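Local coordinates for conserved Archaeal protein (Sulfolobus acidocaldarius, PDB 4OPC), which reduces the double bonds of the geranylgeranyl chains of archaeal membrane lipid precursors, using one bound FAD per subunit, at residues A[68-73]-A[93-98]; A[188-193]-A[220-225]; A[360-365]-A[401-406]; A[86-91]-A[368-373]. All blocks are in the same frame, centred on the assembly; numbering follows the deposited sequence.

Interaction 1. Residues A[68-73]-A[93-98]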
loop_
_atom_site.group_PDB
_atom_site.type_symbol
_atom_site.label_atom_id
_atom_site.label_comp_id
_atom_site.label_asym_id
_atom_site.label_seq_id
_atom_site.Cartn_x
_atom_site.Cartn_y
_atom_site.Cartn_z
ATOM N N GLU A 68 -22.707 9.005 2.198
ATOM C CA GLU A 68 -22.318 8.633 0.841
ATOM C C GLU A 68 -20.873 8.076 0.805
ATOM O O GLU A 68 -20.462 7.478 -0.193
ATOM C CB GLU A 68 -22.498 9.804 -0.151
ATOM C CG GLU A 68 -23.953 10.207 -0.493
ATOM C CD GLU A 68 -24.033 11.355 -1.523
ATOM O OE1 GLU A 68 -23.076 11.516 -2.310
ATOM O OE2 GLU A 68 -25.044 12.104 -1.543
ATOM N N GLU A 69 -20.119 8.260 1.892
ATOM C CA GLU A 69 -18.734 7.772 1.975
ATOM C C GLU A 69 -18.627 6.264 2.138
ATOM O O GLU A 69 -17.646 5.658 1.713
ATOM C CB GLU A 69 -17.999 8.405 3.158
ATOM C CG GLU A 69 -17.857 9.899 3.095
ATOM C CD GLU A 69 -17.530 10.499 4.438
ATOM O OE1 GLU A 69 -17.243 9.736 5.391
ATOM O OE2 GLU A 69 -17.574 11.739 4.534
ATOM N N LEU A 70 -19.605 5.667 2.803
ATOM C CA LEU A 70 -19.621 4.229 3.008
ATOM C C LEU A 70 -20.609 3.604 2.044
ATOM O O LEU A 70 -21.826 3.662 2.250
ATOM C CB LEU A 70 -19.981 3.882 4.449
ATOM C CG LEU A 70 -20.016 2.395 4.802
ATOM C CD1 LEU A 70 -18.828 1.668 4.195
ATOM C CD2 LEU A 70 -20.035 2.219 6.311
ATOM N N GLU A 71 -20.080 3.012 0.981
ATOM C CA GLU A 71 -20.922 2.479 -0.074
ATOM C C GLU A 71 -21.463 1.104 0.280
ATOM O O GLU A 71 -22.608 0.791 -0.032
ATOM C CB GLU A 71 -20.162 2.436 -1.401
ATOM C CG GLU A 71 -19.694 3.802 -1.880
ATOM C CD GLU A 71 -19.335 3.806 -3.347
ATOM O OE1 GLU A 71 -18.158 4.066 -3.673
ATOM O OE2 GLU A 71 -20.229 3.544 -4.178
ATOM N N ASN A 72 -20.653 0.293 0.950
ATOM C CA ASN A 72 -21.068 -1.073 1.252
ATOM C C ASN A 72 -20.272 -1.652 2.414
ATOM O O ASN A 72 -19.045 -1.506 2.474
ATOM C CB ASN A 72 -20.918 -1.943 -0.007
ATOM C CG ASN A 72 -21.518 -3.332 0.149
ATOM O OD1 ASN A 72 -22.602 -3.503 0.706
ATOM N ND2 ASN A 72 -20.812 -4.334 -0.367
ATOM N N LYS A 73 -20.960 -2.302 3.342
ATOM C CA LYS A 73 -20.292 -2.955 4.463
ATOM C C LYS A 73 -19.758 -4.323 4.052
ATOM O O LYS A 73 -20.467 -5.110 3.432
ATOM C CB LYS A 73 -21.252 -3.088 5.653
ATOM C CG LYS A 73 -20.659 -3.792 6.863
ATOM C CD LYS A 73 -19.460 -3.031 7.411
ATOM C CE LYS A 73 -18.713 -3.849 8.450
ATOM N NZ LYS A 73 -17.454 -3.180 8.868
ATOM N N GLU A 93 -14.223 -7.604 9.106
ATOM C CA GLU A 93 -15.048 -6.434 8.845
ATOM C C GLU A 93 -14.288 -5.319 8.137
ATOM O O GLU A 93 -13.147 -5.002 8.480
ATOM C CB GLU A 93 -15.693 -5.932 10.141
ATOM C CG GLU A 93 -16.690 -6.935 10.718
ATOM C CD GLU A 93 -17.434 -6.433 11.943
ATOM O OE1 GLU A 93 -17.142 -5.317 12.421
ATOM O OE2 GLU A 93 -18.319 -7.168 12.429
ATOM N N GLY A 94 -14.923 -4.736 7.130
ATOM C CA GLY A 94 -14.318 -3.634 6.408
ATOM C C GLY A 94 -15.333 -2.793 5.668
ATOM O O GLY A 94 -16.551 -2.977 5.798
ATOM N N PHE A 95 -14.828 -1.851 4.889
ATOM C CA PHE A 95 -15.678 -0.893 4.215
ATOM C C PHE A 95 -15.328 -0.851 2.747
ATOM O O PHE A 95 -14.148 -0.896 2.386
ATOM C CB PHE A 95 -15.460 0.511 4.780
ATOM C CG PHE A 95 -15.673 0.626 6.263
ATOM C CD1 PHE A 95 -16.881 0.289 6.831
ATOM C CD2 PHE A 95 -14.663 1.111 7.076
ATOM C CE1 PHE A 95 -17.077 0.416 8.195
ATOM C CE2 PHE A 95 -14.849 1.237 8.435
ATOM C CZ PHE A 95 -16.059 0.889 8.996
ATOM N N GLU A 96 -16.348 -0.782 1.901
ATOM C CA GLU A 96 -16.157 -0.365 0.524
ATOM C C GLU A 96 -16.502 1.120 0.491
ATOM O O GLU A 96 -17.664 1.504 0.676
ATOM C CB GLU A 96 -17.053 -1.172 -0.424
ATOM C CG GLU A 96 -16.286 -2.185 -1.253
ATOM C CD GLU A 96 -15.279 -1.535 -2.165
ATOM O OE1 GLU A 96 -14.236 -2.166 -2.418
ATOM O OE2 GLU A 96 -15.526 -0.407 -2.636
ATOM N N LEU A 97 -15.477 1.945 0.286
ATOM C CA LEU A 97 -15.604 3.394 0.440
ATOM C C LEU A 97 -15.807 4.120 -0.869
ATOM O O LEU A 97 -15.397 3.649 -1.929
ATOM C CB LEU A 97 -14.320 3.954 1.063
ATOM C CG LEU A 97 -13.886 3.390 2.408
ATOM C CD1 LEU A 97 -12.549 3.966 2.833
ATOM C CD2 LEU A 97 -14.938 3.708 3.433
ATOM N N ASN A 98 -16.429 5.292 -0.779
ATOM C CA ASN A 98 -16.262 6.322 -1.793
ATOM C C ASN A 98 -14.984 7.057 -1.399
ATOM O O ASN A 98 -15.006 7.924 -0.521
ATOM C CB ASN A 98 -17.467 7.268 -1.797
ATOM C CG ASN A 98 -17.381 8.336 -2.877
ATOM O OD1 ASN A 98 -16.298 8.732 -3.307
ATOM N ND2 ASN A 98 -18.540 8.827 -3.304
HETATM O O HOH W 1 -21.077 7.361 -2.678
#
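Leu-70, its CG trans to the backbone nitrogen (chi1 -179°), lays both methyls beside the Phe-95 ring, with CD1 3.6 Å from Phe-95 CD1, the two side chains crossing at about a right angle. Lys-73 leaves its backbone in the same way but bends at chi2 (61°), which turns the ammonium back over the partner strand; Lys-73 NZ reaches Gly-94 O at 3.2 Å from above the carbonyl plane. The carboxylate of Glu-93 is near the Lys-73 ammonium but beyond salt-bridge range. The backbones of strands 70-73 and 93-97 run antiparallel. Glu-96 O is gripped by two amides, Glu-71 N (2.9 Å) and Asn-72 N (3.2 Å), the second lying in the carbonyl plane on a lone pair, while Glu-96 N returns a nearly straight bond to Asn-72 O at 2.9 Å. Asn-98 N closes the end on Glu-69 O (2.8 Å), and a water links Glu-68 O to Asn-98 ND2. The carboxylates of Glu-71 and Glu-96 find a shared counter-charge in Lys-222, and Asn-98 OD1 caps helix 99-112 through Leu-101 N. Glu-71 and Asn-72 facing the single residue Glu-96 form a classic beta bulge, set in the hairpin of strands 70-80 and 87-97 next to the FAD-binding residues Phe-16 and Asp-50.

Interaction 2. Residues A[188-193]-A[220-225]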
loop_
_atom_site.group_PDB
_atom_site.type_symbol
_atom_site.label_atom_id
_atom_site.label_comp_id
_atom_site.label_asym_id
_atom_site.label_seq_id
_atom_site.Cartn_x
_atom_site.Cartn_y
_atom_site.Cartn_z
ATOM N N ARG A 188 -9.108 -0.829 -12.902
ATOM C CA ARG A 188 -10.453 -1.195 -12.484
ATOM C C ARG A 188 -11.521 -0.322 -13.120
ATOM O O ARG A 188 -11.263 0.820 -13.532
ATOM C CB ARG A 188 -10.589 -1.122 -10.955
ATOM C CG ARG A 188 -10.496 0.291 -10.340
ATOM C CD ARG A 188 -11.868 1.004 -10.317
ATOM N NE ARG A 188 -11.853 2.301 -9.648
ATOM C CZ ARG A 188 -11.439 3.430 -10.211
ATOM N NH1 ARG A 188 -10.977 3.422 -11.452
ATOM N NH2 ARG A 188 -11.486 4.577 -9.533
ATOM N N GLU A 189 -12.740 -0.855 -13.151
ATOM C CA GLU A 189 -13.927 -0.090 -13.495
ATOM C C GLU A 189 -14.986 -0.264 -12.419
ATOM O O GLU A 189 -14.988 -1.260 -11.699
ATOM C CB GLU A 189 -14.479 -0.515 -14.868
ATOM C CG GLU A 189 -13.430 -0.454 -15.953
ATOM C CD GLU A 189 -13.933 -0.812 -17.327
ATOM O OE1 GLU A 189 -14.987 -1.486 -17.440
ATOM O OE2 GLU A 189 -13.259 -0.421 -18.304
ATOM N N VAL A 190 -15.863 0.719 -12.274
ATOM C CA VAL A 190 -17.048 0.537 -11.455
ATOM C C VAL A 190 -18.251 0.493 -12.386
ATOM O O VAL A 190 -18.456 1.409 -13.184
ATOM C CB VAL A 190 -17.206 1.636 -10.388
ATOM C CG1 VAL A 190 -18.564 1.517 -9.707
ATOM C CG2 VAL A 190 -16.090 1.533 -9.372
ATOM N N LEU A 191 -19.025 -0.588 -12.294
ATOM C CA LEU A 191 -20.156 -0.821 -13.183
ATOM C C LEU A 191 -21.404 -1.218 -12.410
ATOM O O LEU A 191 -21.321 -1.808 -11.334
ATOM C CB LEU A 191 -19.811 -1.946 -14.166
ATOM C CG LEU A 191 -18.656 -1.667 -15.129
ATOM C CD1 LEU A 191 -17.739 -2.864 -15.195
ATOM C CD2 LEU A 191 -19.189 -1.333 -16.512
ATOM N N LEU A 192 -22.567 -0.898 -12.976
ATOM C CA LEU A 192 -23.831 -1.430 -12.478
ATOM C C LEU A 192 -24.006 -2.864 -12.966
ATOM O O LEU A 192 -23.454 -3.243 -14.001
ATOM C CB LEU A 192 -25.000 -0.573 -12.967
ATOM C CG LEU A 192 -24.913 0.907 -12.594
ATOM C CD1 LEU A 192 -26.163 1.672 -13.021
ATOM C CD2 LEU A 192 -24.672 1.062 -11.102
ATOM N N THR A 193 -24.753 -3.669 -12.215
ATOM C CA THR A 193 -25.001 -5.062 -12.589
ATOM C C THR A 193 -26.469 -5.291 -12.955
ATOM O O THR A 193 -27.355 -4.565 -12.496
ATOM C CB THR A 193 -24.616 -6.040 -11.465
ATOM O OG1 THR A 193 -25.483 -5.841 -10.338
ATOM C CG2 THR A 193 -23.172 -5.815 -11.038
ATOM N N PHE A 220 -15.361 -6.442 -6.230
ATOM C CA PHE A 220 -15.605 -5.860 -4.911
ATOM C C PHE A 220 -16.968 -5.152 -4.950
ATOM O O PHE A 220 -17.074 -4.051 -5.509
ATOM C CB PHE A 220 -14.520 -4.817 -4.574
ATOM C CG PHE A 220 -13.160 -5.389 -4.241
ATOM C CD1 PHE A 220 -12.916 -6.754 -4.179
ATOM C CD2 PHE A 220 -12.118 -4.522 -3.963
ATOM C CE1 PHE A 220 -11.650 -7.233 -3.854
ATOM C CE2 PHE A 220 -10.866 -4.988 -3.642
ATOM C CZ PHE A 220 -10.624 -6.346 -3.579
ATOM N N PRO A 221 -18.013 -5.765 -4.361
ATOM C CA PRO A 221 -19.329 -5.113 -4.456
ATOM C C PRO A 221 -19.380 -3.795 -3.692
ATOM O O PRO A 221 -18.878 -3.688 -2.565
ATOM C CB PRO A 221 -20.280 -6.134 -3.817
ATOM C CG PRO A 221 -19.550 -7.473 -3.937
ATOM C CD PRO A 221 -18.101 -7.100 -3.740
ATOM N N LYS A 222 -19.988 -2.800 -4.328
ATOM C CA LYS A 222 -20.216 -1.493 -3.719
ATOM C C LYS A 222 -21.698 -1.283 -3.400
ATOM O O LYS A 222 -22.121 -0.174 -3.055
ATOM C CB LYS A 222 -19.721 -0.390 -4.652
ATOM C CG LYS A 222 -18.206 -0.206 -4.648
ATOM C CD LYS A 222 -17.792 0.917 -5.592
ATOM C CE LYS A 222 -16.328 1.295 -5.428
ATOM N NZ LYS A 222 -16.084 2.089 -4.186
ATOM N N GLY A 223 -22.474 -2.357 -3.509
ATOM C CA GLY A 223 -23.905 -2.325 -3.276
ATOM C C GLY A 223 -24.481 -3.622 -3.802
ATOM O O GLY A 223 -23.734 -4.539 -4.159
ATOM N N LYS A 224 -25.806 -3.698 -3.866
ATOM C CA LYS A 224 -26.478 -4.896 -4.344
ATOM C C LYS A 224 -26.389 -5.011 -5.863
ATOM O O LYS A 224 -26.563 -6.097 -6.419
ATOM C CB LYS A 224 -27.946 -4.879 -3.915
ATOM C CG LYS A 224 -28.168 -4.990 -2.413
ATOM C CD LYS A 224 -28.240 -6.444 -1.986
ATOM C CE LYS A 224 -29.370 -7.168 -2.700
ATOM N NZ LYS A 224 -29.299 -8.646 -2.504
ATOM N N ASN A 225 -26.126 -3.890 -6.528
ATOM C CA ASN A 225 -26.143 -3.829 -7.987
ATOM C C ASN A 225 -25.032 -2.952 -8.558
ATOM O O ASN A 225 -25.176 -2.372 -9.629
ATOM C CB ASN A 225 -27.506 -3.336 -8.497
ATOM C CG ASN A 225 -28.605 -4.373 -8.331
ATOM O OD1 ASN A 225 -28.809 -5.226 -9.198
ATOM N ND2 ASN A 225 -29.318 -4.304 -7.215
#
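Val-190 and Lys-222 meet at about a right angle: the CG2 branch of Val-190 points at the far methylenes of the lysine, 4.0 Å from Lys-222 CE. The lysine runs extended as far as CE and then turns at chi4 (-75°), which carries the ammonium past the valine to a salt bridge with Asp-50, an FAD-binding residue, which adds to the carboxylates it meets on the hairpin strands. At the other end, Thr-193 sets its hydroxyl against the backbone of Asn-225, with Thr-193 OG1 3.2 Å from Asn-225 CA, although the hydroxyl's hydrogen bond is to Glu-195 O. Asn-225 ND2 is hydrogen-bonded to Asp-196. Thr-193 N donates to Asn-225 O at 2.9 Å, coming from well above the carbonyl plane, and Leu-192 CA adds a CA-H...O contact to the same oxygen at 3.3 Å. Strand 226-234 lies between strands 183-193 and 216-221 in the mixed sheet, and the contact joins the turn leading into that middle strand to the end of strand 183-193, within the geranylgeranyl reductase catalytic domain.

Interaction 3. Residues A[360-365]-A[401-406]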
loop_
_atom_site.group_PDB
_atom_site.type_symbol
_atom_site.label_atom_id
_atom_site.label_comp_id
_atom_site.label_asym_id
_atom_site.label_seq_id
_atom_site.Cartn_x
_atom_site.Cartn_y
_atom_site.Cartn_z
ATOM N N ASN A 360 -0.907 -22.263 -12.132
ATOM C CA ASN A 360 -2.317 -22.501 -11.859
ATOM C C ASN A 360 -2.537 -23.902 -11.296
ATOM O O ASN A 360 -3.333 -24.081 -10.383
ATOM C CB ASN A 360 -3.192 -22.282 -13.099
ATOM C CG ASN A 360 -3.531 -20.831 -13.316
ATOM O OD1 ASN A 360 -3.262 -19.987 -12.462
ATOM N ND2 ASN A 360 -4.126 -20.528 -14.455
ATOM N N ASP A 361 -1.835 -24.897 -11.838
ATOM C CA ASP A 361 -1.997 -26.265 -11.343
ATOM C C ASP A 361 -1.590 -26.347 -9.877
ATOM O O ASP A 361 -2.247 -27.036 -9.093
ATOM C CB ASP A 361 -1.184 -27.273 -12.168
ATOM C CG ASP A 361 -1.787 -27.537 -13.540
ATOM O OD1 ASP A 361 -2.989 -27.257 -13.749
ATOM O OD2 ASP A 361 -1.048 -28.036 -14.414
ATOM N N ASP A 362 -0.516 -25.649 -9.513
ATOM C CA ASP A 362 -0.059 -25.616 -8.117
ATOM C C ASP A 362 -1.116 -25.029 -7.186
ATOM O O ASP A 362 -1.374 -25.569 -6.103
ATOM C CB ASP A 362 1.192 -24.760 -7.949
ATOM C CG ASP A 362 2.419 -25.348 -8.589
ATOM O OD1 ASP A 362 2.523 -26.584 -8.706
ATOM O OD2 ASP A 362 3.318 -24.547 -8.922
ATOM N N ILE A 363 -1.699 -23.911 -7.598
ATOM C CA ILE A 363 -2.679 -23.220 -6.773
ATOM C C ILE A 363 -3.976 -24.026 -6.673
ATOM O O ILE A 363 -4.531 -24.190 -5.581
ATOM C CB ILE A 363 -2.933 -21.818 -7.308
ATOM C CG1 ILE A 363 -1.602 -21.058 -7.351
ATOM C CG2 ILE A 363 -3.958 -21.087 -6.428
ATOM C CD1 ILE A 363 -1.597 -19.826 -8.252
ATOM N N ASN A 364 -4.446 -24.559 -7.800
ATOM C CA ASN A 364 -5.615 -25.431 -7.778
ATOM C C ASN A 364 -5.434 -26.612 -6.831
ATOM O O ASN A 364 -6.333 -26.944 -6.057
ATOM C CB ASN A 364 -5.927 -25.966 -9.179
ATOM C CG ASN A 364 -6.520 -24.904 -10.085
ATOM O OD1 ASN A 364 -7.203 -23.986 -9.619
ATOM N ND2 ASN A 364 -6.277 -25.024 -11.378
ATOM N N TYR A 365 -4.275 -27.259 -6.919
ATOM C CA TYR A 365 -3.985 -28.426 -6.099
ATOM C C TYR A 365 -3.898 -28.061 -4.624
ATOM O O TYR A 365 -4.513 -28.718 -3.780
ATOM C CB TYR A 365 -2.671 -29.041 -6.560
ATOM C CG TYR A 365 -2.308 -30.322 -5.867
ATOM C CD1 TYR A 365 -2.858 -31.527 -6.277
ATOM C CD2 TYR A 365 -1.404 -30.332 -4.812
ATOM C CE1 TYR A 365 -2.516 -32.720 -5.653
ATOM C CE2 TYR A 365 -1.058 -31.515 -4.183
ATOM C CZ TYR A 365 -1.619 -32.695 -4.604
ATOM O OH TYR A 365 -1.275 -33.874 -3.982
ATOM N N LEU A 401 1.888 -35.660 -4.337
ATOM C CA LEU A 401 1.928 -34.985 -5.632
ATOM C C LEU A 401 3.023 -35.583 -6.513
ATOM O O LEU A 401 4.187 -35.648 -6.115
ATOM C CB LEU A 401 2.144 -33.480 -5.437
ATOM C CG LEU A 401 2.174 -32.582 -6.672
ATOM C CD1 LEU A 401 0.854 -32.644 -7.423
ATOM C CD2 LEU A 401 2.493 -31.147 -6.272
ATOM N N GLY A 402 2.646 -36.026 -7.708
ATOM C CA GLY A 402 3.553 -36.776 -8.557
ATOM C C GLY A 402 4.113 -36.035 -9.754
ATOM O O GLY A 402 4.241 -36.597 -10.842
ATOM N N ARG A 403 4.462 -34.773 -9.557
ATOM C CA ARG A 403 5.121 -33.991 -10.592
ATOM C C ARG A 403 6.014 -32.977 -9.901
ATOM O O ARG A 403 5.852 -32.732 -8.701
ATOM C CB ARG A 403 4.096 -33.266 -11.462
ATOM C CG ARG A 403 3.245 -32.283 -10.692
ATOM C CD ARG A 403 2.396 -31.417 -11.616
ATOM N NE ARG A 403 1.446 -30.610 -10.854
ATOM C CZ ARG A 403 1.742 -29.449 -10.286
ATOM N NH1 ARG A 403 2.956 -28.935 -10.404
ATOM N NH2 ARG A 403 0.815 -28.795 -9.601
ATOM N N PRO A 404 6.975 -32.403 -10.638
ATOM C CA PRO A 404 7.771 -31.314 -10.068
ATOM C C PRO A 404 6.886 -30.144 -9.683
ATOM O O PRO A 404 5.943 -29.823 -10.400
ATOM C CB PRO A 404 8.689 -30.911 -11.226
ATOM C CG PRO A 404 8.826 -32.163 -12.031
ATOM C CD PRO A 404 7.493 -32.841 -11.948
ATOM N N SER A 405 7.179 -29.514 -8.555
ATOM C CA SER A 405 6.393 -28.364 -8.131
ATOM C C SER A 405 7.147 -27.469 -7.160
ATOM O O SER A 405 7.826 -27.946 -6.248
ATOM C CB SER A 405 5.087 -28.815 -7.484
ATOM O OG SER A 405 4.381 -27.692 -6.978
ATOM N N LEU A 406 7.011 -26.164 -7.350
ATOM C CA LEU A 406 7.556 -25.205 -6.400
ATOM C C LEU A 406 6.874 -25.295 -5.035
ATOM O O LEU A 406 7.392 -24.787 -4.054
ATOM C CB LEU A 406 7.478 -23.774 -6.947
ATOM C CG LEU A 406 8.553 -23.399 -7.970
ATOM C CD1 LEU A 406 8.443 -21.926 -8.341
ATOM C CD2 LEU A 406 9.946 -23.710 -7.443
HETATM O O HOH W 2 5.709 -25.236 -9.737
#
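The first turns of helix 360-368 face an irregular loop, 401-406, whose closest CA approach is 7.0 Å between Asp-362 CA and Ser-405 CA, so side chains bridge the gap. Asp-362 OD1 is the focus. Arg-403 CG sits between its backbone N and carbonyl carbon (chi1 62°), and the chain then runs extended to NE, carrying the guanidinium across to the aspartate. It grips end-on with two nitrogens, Arg-403 NH1 and NH2 each lying 2.9 Å from Asp-362 OD1; the oxygen sits almost in the guanidinium plane, and the carboxylate plane is turned 25° from it. NH1 comes from the syn side and NH2 from the anti side, both tilted well out of the carboxylate plane. A third donor, Ser-405 OG, comes from above that plane, 2.8 Å from Asp-362 OD1. Asp-362 OD2 takes a hydrogen bond from a water at 2.6 Å, and that water accepts in turn from Leu-406 N. Asp-361 CB lies over one face of the guanidinium, 3.6 Å from Arg-403 NH2. One turn further along, Leu-401 CD1 sits over the centre of the Tyr-365 ring in a CH-pi contact, 3.7 Å from the centroid and 11° off the ring normal. With three donors converging on one oxygen and a water on the other, Asp-362 is probably held firmly as the anion, and a salt bridge and a CH-pi contact together tie the loop to the helix.

Interaction 4. Residues A[86-91]-A[368-373]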
loop_
_atom_site.group_PDB
_atom_site.type_symbol
_atom_site.label_atom_id
_atom_site.label_comp_id
_atom_site.label_asym_id
_atom_site.label_seq_id
_atom_site.Cartn_x
_atom_site.Cartn_y
_atom_site.Cartn_z
ATOM N N THR A 86 -12.399 -24.316 -6.005
ATOM C CA THR A 86 -12.201 -24.176 -4.574
ATOM C C THR A 86 -12.259 -22.706 -4.169
ATOM O O THR A 86 -11.520 -21.877 -4.701
ATOM C CB THR A 86 -10.853 -24.774 -4.116
ATOM O OG1 THR A 86 -10.733 -26.124 -4.584
ATOM C CG2 THR A 86 -10.771 -24.760 -2.602
ATOM N N VAL A 87 -13.144 -22.398 -3.226
ATOM C CA VAL A 87 -13.274 -21.049 -2.689
ATOM C C VAL A 87 -12.961 -21.079 -1.201
ATOM O O VAL A 87 -13.580 -21.826 -0.445
ATOM C CB VAL A 87 -14.693 -20.495 -2.888
ATOM C CG1 VAL A 87 -14.819 -19.115 -2.249
ATOM C CG2 VAL A 87 -15.021 -20.414 -4.364
ATOM N N TRP A 88 -11.978 -20.286 -0.796
ATOM C CA TRP A 88 -11.653 -20.107 0.610
ATOM C C TRP A 88 -12.343 -18.855 1.137
ATOM O O TRP A 88 -12.284 -17.789 0.514
ATOM C CB TRP A 88 -10.142 -19.987 0.800
ATOM C CG TRP A 88 -9.389 -21.294 0.707
ATOM C CD1 TRP A 88 -9.912 -22.539 0.474
ATOM C CD2 TRP A 88 -7.974 -21.474 0.841
ATOM N NE1 TRP A 88 -8.904 -23.479 0.463
ATOM C CE2 TRP A 88 -7.708 -22.851 0.693
ATOM C CE3 TRP A 88 -6.904 -20.604 1.089
ATOM C CZ2 TRP A 88 -6.418 -23.374 0.764
ATOM C CZ3 TRP A 88 -5.624 -21.127 1.163
ATOM C CH2 TRP A 88 -5.394 -22.499 1.004
ATOM N N THR A 89 -12.998 -18.968 2.282
ATOM C CA THR A 89 -13.655 -17.819 2.880
ATOM C C THR A 89 -12.887 -17.332 4.099
ATOM O O THR A 89 -12.641 -18.104 5.030
ATOM C CB THR A 89 -15.094 -18.152 3.290
ATOM O OG1 THR A 89 -15.835 -18.555 2.135
ATOM C CG2 THR A 89 -15.765 -16.937 3.912
ATOM N N VAL A 90 -12.496 -16.062 4.088
ATOM C CA VAL A 90 -11.906 -15.453 5.271
ATOM C C VAL A 90 -12.769 -14.285 5.739
ATOM O O VAL A 90 -13.066 -13.366 4.978
ATOM C CB VAL A 90 -10.429 -15.033 5.049
ATOM C CG1 VAL A 90 -9.574 -16.260 4.768
ATOM C CG2 VAL A 90 -10.299 -14.034 3.911
ATOM N N ASN A 91 -13.198 -14.345 6.995
ATOM C CA ASN A 91 -14.091 -13.329 7.538
ATOM C C ASN A 91 -13.332 -12.176 8.175
ATOM O O ASN A 91 -12.256 -12.366 8.739
ATOM C CB ASN A 91 -15.056 -13.953 8.544
ATOM C CG ASN A 91 -16.000 -14.948 7.902
ATOM O OD1 ASN A 91 -16.656 -14.646 6.907
ATOM N ND2 ASN A 91 -16.065 -16.147 8.464
ATOM N N LYS A 368 -7.400 -27.041 -3.290
ATOM C CA LYS A 368 -8.311 -28.177 -3.200
ATOM C C LYS A 368 -7.922 -29.138 -2.079
ATOM O O LYS A 368 -8.791 -29.665 -1.372
ATOM C CB LYS A 368 -8.399 -28.926 -4.531
ATOM C CG LYS A 368 -9.269 -30.179 -4.464
ATOM C CD LYS A 368 -9.632 -30.695 -5.847
ATOM C CE LYS A 368 -10.620 -29.770 -6.544
ATOM N NZ LYS A 368 -11.010 -30.310 -7.877
ATOM N N LYS A 369 -6.620 -29.361 -1.918
ATOM C CA LYS A 369 -6.128 -30.304 -0.916
ATOM C C LYS A 369 -6.001 -29.671 0.465
ATOM O O LYS A 369 -5.579 -30.350 1.410
ATOM C CB LYS A 369 -4.770 -30.883 -1.326
ATOM C CG LYS A 369 -4.775 -31.689 -2.612
ATOM C CD LYS A 369 -5.287 -33.103 -2.398
ATOM C CE LYS A 369 -5.203 -33.910 -3.687
ATOM N NZ LYS A 369 -5.664 -35.315 -3.521
ATOM N N LYS A 370 -6.354 -28.395 0.582
ATOM C CA LYS A 370 -6.262 -27.676 1.852
ATOM C C LYS A 370 -4.844 -27.705 2.416
ATOM O O LYS A 370 -4.632 -28.067 3.578
ATOM C CB LYS A 370 -7.252 -28.247 2.874
ATOM C CG LYS A 370 -8.699 -27.881 2.603
ATOM C CD LYS A 370 -8.871 -26.370 2.565
ATOM C CE LYS A 370 -8.448 -25.723 3.876
ATOM N NZ LYS A 370 -8.323 -24.243 3.747
ATOM N N ILE A 371 -3.884 -27.327 1.578
ATOM C CA ILE A 371 -2.470 -27.290 1.941
ATOM C C ILE A 371 -2.256 -26.518 3.249
ATOM O O ILE A 371 -1.460 -26.925 4.104
ATOM C CB ILE A 371 -1.623 -26.711 0.762
ATOM C CG1 ILE A 371 -0.125 -26.841 1.031
ATOM C CG2 ILE A 371 -2.023 -25.269 0.423
ATOM C CD1 ILE A 371 0.737 -26.460 -0.155
ATOM N N ILE A 372 -2.987 -25.418 3.404
ATOM C CA ILE A 372 -3.078 -24.706 4.672
ATOM C C ILE A 372 -4.541 -24.377 4.915
ATOM O O ILE A 372 -5.361 -24.474 4.000
ATOM C CB ILE A 372 -2.243 -23.403 4.694
ATOM C CG1 ILE A 372 -2.786 -22.381 3.691
ATOM C CG2 ILE A 372 -0.772 -23.694 4.430
ATOM C CD1 ILE A 372 -2.095 -21.029 3.780
ATOM N N LYS A 373 -4.875 -24.019 6.147
ATOM C CA LYS A 373 -6.243 -23.645 6.467
ATOM C C LYS A 373 -6.500 -22.194 6.064
ATOM O O LYS A 373 -5.561 -21.412 5.890
ATOM C CB LYS A 373 -6.511 -23.836 7.958
ATOM C CG LYS A 373 -6.338 -25.264 8.448
ATOM C CD LYS A 373 -6.600 -25.353 9.944
ATOM C CE LYS A 373 -6.478 -26.784 10.448
ATOM N NZ LYS A 373 -6.618 -26.858 11.930
#
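Lys-370 NZ stands over one face of the Trp-88 indole, 3.7 Å from the centroid of its five-membered ring and 27° off the ring normal, a cation-pi contact displaced towards the rim. Lys-370 NZ is 3.4 Å from Trp-88 CE2. Alongside, Ile-372 crosses the indole at about a right angle, its CG1 3.7 Å from Trp-88 CH2, while Ile-371 CG2 lies more loosely at the ring edge. Nearer the start of the strand, Thr-86 OG1 packs on the backbone of Lys-368, 3.5 Å from Lys-368 CA. The ammonium is steadied from within its own loop: bends at chi2 (-58°) and chi3 (-59°) fold Lys-370 back so that NZ also donates to Ile-372 O at 3.0 Å, in the carbonyl plane on a lone pair. Further out, Trp-88 NE1 makes a weak hydrogen bond to Met-367 O, Leu-377 of helix 374-383 touches the indole, and Lys-368 NZ is hydrogen-bonded to Gln-85. The bound lipid comes within about 4 Å of the Trp-88 side chain. Lys-370, with positive phi, ends helix 360-368 in a Schellman motif, and its cation-pi contact joins this helix-to-helix connection to strand 87-97 beside the lipid pocket.

Interactions 1, 2 and 4 all reach the eight-stranded mixed sheet, whereas interaction 3 lies outside it among the C-terminal helices. Interactions 1 and 2 touch, their centres 12 Å apart, at the buried ammonium of Lys-222. Strand 87-97 serves two contacts: its beginning belongs to interaction 4 and its end to interaction 1, with centres 26 Å apart, so one strand runs from Trp-88, close to the lipid, to the residues beside the FAD. Interactions 3 and 4, 16 Å apart, use successive parts of the chain: helix 360-368, then its last residue and the loop that follows. Along the chain, interaction 1 closes before 2 opens and 2 before 3, while interaction 4 joins the early hairpin to the late helices.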